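Local coordinates for binding domain (Hc) of Paraclostridial Mosquitocidal Protein 1 (Paraclostridium bifermentans, PDB 6HOX) that probably directs a clostridial neurotoxin that specifically targets Anopheles mosquitoes to host nerve cells, acting as its receptor-binding domain, at residues V329-V337 against R366-Q374. Sequence-based numbering, arbitrary orientation.
Sequences VRKNDVADV and RNGDLKLIQ
R366 reaches D336 through a side chain extended from CG to NE, with CG opposite the backbone N (chi1 -161°), while D336 CG lies anti to its own carbonyl carbon (chi1 -72°), bringing the carboxylate nearer to R366. R366 NE donates to the syn lone pair of D336 OD2 at 2.8 Å, a salt bridge nearly within the guanidinium plane, although the carboxylate and guanidinium planes stand 72° apart. R366 NH2 forms a second salt bridge with D369 OD2 at 3.0 Å, from above that carboxylate, and V334 CG1 packs at the guanidinium edge, 3.6 Å from R366 NH2. One water accepts from R366 NH2 and L370 N and lies within bonding distance of A335 O and D336 OD1, bridging L370 N and A335 O in place of a direct backbone bond.

Beyond it the backbones pair antiparallel: A335 N donates to L370 O at 3.0 Å, and L372 N to D333 O at 3.1 Å. The type II turn R330-D333, closed by D333 N to R330 O and braced by R330 N to D333 OD2, presents N332 N to L372 O at 2.7 Å; D333 OD2 also bonds the Y259 hydroxyl. Inward, L372 CD2 meets V329 CG1 and L370 CD2 meets V337 CG2, both at 4.1 Å, within the beta-trefoil subdomain characteristic of clostridial neurotoxin receptor-binding regions. With two carboxylates around one guanidinium, R366 probably offsets their mutual repulsion and favours their ionised forms, tying the loop before strand 369-373 to strand 333-339, which carries D336.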
# COMPACT_ATOMS: atom_id res chain seq x y z
N VAL A 329 11.37 0.64 -12.07
CA VAL A 329 11.33 -0.70 -12.60
C VAL A 329 9.97 -0.90 -13.24
O VAL A 329 8.96 -0.63 -12.62
CB VAL A 329 11.59 -1.76 -11.52
CG1 VAL A 329 11.69 -3.16 -12.12
CG2 VAL A 329 12.82 -1.43 -10.70
N ARG A 330 9.98 -1.36 -14.49
CA ARG A 330 8.77 -1.66 -15.21
C ARG A 330 8.68 -3.15 -15.50
O ARG A 330 9.68 -3.87 -15.64
CB ARG A 330 8.70 -0.83 -16.50
CG ARG A 330 8.53 0.66 -16.24
CD ARG A 330 8.59 1.47 -17.52
NE ARG A 330 8.44 2.90 -17.25
CZ ARG A 330 9.38 3.71 -16.76
NH1 ARG A 330 10.61 3.28 -16.55
NH2 ARG A 330 9.06 4.95 -16.44
N LYS A 331 7.42 -3.60 -15.57
CA LYS A 331 7.00 -4.92 -15.95
C LYS A 331 7.77 -5.36 -17.20
O LYS A 331 7.76 -4.65 -18.18
CB LYS A 331 5.50 -4.83 -16.22
CG LYS A 331 4.81 -6.13 -16.55
CD LYS A 331 3.45 -5.96 -17.19
CE LYS A 331 2.48 -5.14 -16.38
NZ LYS A 331 1.12 -5.24 -16.94
N ASN A 332 8.45 -6.51 -17.10
CA ASN A 332 9.21 -7.19 -18.15
C ASN A 332 10.64 -6.65 -18.31
O ASN A 332 11.34 -7.08 -19.24
CB ASN A 332 8.52 -7.21 -19.51
CG ASN A 332 7.16 -7.88 -19.47
OD1 ASN A 332 6.26 -7.48 -20.20
ND2 ASN A 332 7.01 -8.89 -18.62
N ASP A 333 11.11 -5.81 -17.39
CA ASP A 333 12.50 -5.35 -17.44
C ASP A 333 13.43 -6.51 -17.08
O ASP A 333 13.11 -7.28 -16.19
CB ASP A 333 12.77 -4.21 -16.46
CG ASP A 333 12.26 -2.85 -16.92
OD1 ASP A 333 11.79 -2.75 -18.07
OD2 ASP A 333 12.37 -1.89 -16.11
N VAL A 334 14.57 -6.59 -17.77
CA VAL A 334 15.61 -7.52 -17.45
C VAL A 334 16.55 -6.83 -16.47
O VAL A 334 17.00 -5.70 -16.69
CB VAL A 334 16.36 -8.04 -18.70
CG1 VAL A 334 17.62 -8.82 -18.31
CG2 VAL A 334 15.45 -8.91 -19.54
N ALA A 335 16.80 -7.48 -15.34
CA ALA A 335 17.51 -6.84 -14.26
C ALA A 335 18.15 -7.90 -13.36
O ALA A 335 17.74 -9.06 -13.35
CB ALA A 335 16.56 -5.94 -13.49
N ASP A 336 19.20 -7.50 -12.64
CA ASP A 336 19.83 -8.38 -11.70
C ASP A 336 19.46 -7.94 -10.30
O ASP A 336 19.19 -6.77 -10.06
CB ASP A 336 21.34 -8.42 -11.93
CG ASP A 336 21.66 -9.19 -13.20
OD1 ASP A 336 21.13 -10.33 -13.38
OD2 ASP A 336 22.39 -8.63 -14.02
N VAL A 337 19.43 -8.92 -9.40
CA VAL A 337 19.29 -8.67 -7.98
C VAL A 337 20.67 -8.85 -7.33
O VAL A 337 21.17 -9.98 -7.22
CB VAL A 337 18.24 -9.61 -7.36
CG1 VAL A 337 18.05 -9.34 -5.88
CG2 VAL A 337 16.91 -9.52 -8.12
N ARG A 366 27.14 -13.83 -13.95
CA ARG A 366 25.80 -13.82 -14.54
C ARG A 366 25.62 -15.07 -15.41
O ARG A 366 26.41 -15.31 -16.32
CB ARG A 366 25.64 -12.54 -15.36
CG ARG A 366 24.21 -12.12 -15.67
CD ARG A 366 24.16 -10.65 -16.03
NE ARG A 366 22.80 -10.22 -16.30
CZ ARG A 366 22.14 -10.41 -17.44
NH1 ARG A 366 22.75 -10.94 -18.50
NH2 ARG A 366 20.86 -10.08 -17.52
N ASN A 367 24.59 -15.87 -15.10
CA ASN A 367 24.30 -17.12 -15.76
C ASN A 367 22.80 -17.20 -16.07
O ASN A 367 22.03 -17.79 -15.31
CB ASN A 367 24.73 -18.32 -14.91
CG ASN A 367 24.44 -19.63 -15.60
OD1 ASN A 367 24.33 -19.67 -16.82
ND2 ASN A 367 24.32 -20.71 -14.85
N GLY A 368 22.41 -16.61 -17.20
CA GLY A 368 21.02 -16.49 -17.59
C GLY A 368 20.53 -15.08 -17.32
O GLY A 368 21.33 -14.21 -17.00
N ASP A 369 19.21 -14.87 -17.47
CA ASP A 369 18.59 -13.57 -17.30
C ASP A 369 17.45 -13.70 -16.29
O ASP A 369 16.81 -14.73 -16.22
CB ASP A 369 18.09 -13.00 -18.63
CG ASP A 369 19.19 -12.83 -19.66
OD1 ASP A 369 19.51 -13.82 -20.35
OD2 ASP A 369 19.76 -11.73 -19.73
N LEU A 370 17.28 -12.64 -15.49
CA LEU A 370 16.14 -12.42 -14.62
C LEU A 370 15.28 -11.34 -15.26
O LEU A 370 15.80 -10.33 -15.73
CB LEU A 370 16.60 -11.96 -13.24
CG LEU A 370 16.77 -13.05 -12.20
CD1 LEU A 370 17.67 -14.14 -12.73
CD2 LEU A 370 17.31 -12.46 -10.89
N LYS A 371 13.97 -11.57 -15.23
CA LYS A 371 12.98 -10.61 -15.66
C LYS A 371 11.97 -10.43 -14.52
O LYS A 371 11.46 -11.40 -13.99
CB LYS A 371 12.32 -11.12 -16.95
CG LYS A 371 11.55 -10.07 -17.73
CD LYS A 371 10.97 -10.60 -19.02
CE LYS A 371 12.00 -10.66 -20.13
NZ LYS A 371 11.45 -10.10 -21.39
N LEU A 372 11.72 -9.17 -14.14
CA LEU A 372 10.68 -8.87 -13.19
C LEU A 372 9.39 -8.63 -13.97
O LEU A 372 9.32 -7.76 -14.85
CB LEU A 372 11.09 -7.66 -12.33
CG LEU A 372 11.97 -7.98 -11.12
CD1 LEU A 372 13.33 -8.50 -11.54
CD2 LEU A 372 12.15 -6.77 -10.21
N ILE A 373 8.37 -9.42 -13.63
CA ILE A 373 7.12 -9.47 -14.37
C ILE A 373 5.95 -9.32 -13.40
O ILE A 373 6.08 -9.46 -12.18
CB ILE A 373 6.98 -10.78 -15.18
CG1 ILE A 373 6.88 -11.99 -14.25
CG2 ILE A 373 8.12 -10.90 -16.19
CD1 ILE A 373 6.82 -13.32 -14.94
N GLN A 374 4.79 -9.05 -13.98
CA GLN A 374 3.55 -9.00 -13.27
C GLN A 374 2.54 -9.82 -14.06
O GLN A 374 2.06 -9.37 -15.07
CB GLN A 374 3.08 -7.56 -13.06
CG GLN A 374 1.77 -7.47 -12.31
CD GLN A 374 1.84 -8.19 -10.99
OE1 GLN A 374 1.48 -9.36 -10.89
NE2 GLN A 374 2.35 -7.50 -9.98
O HOH W 1 0.03 -7.09 -15.48
O HOH W 2 19.09 -10.50 -15.44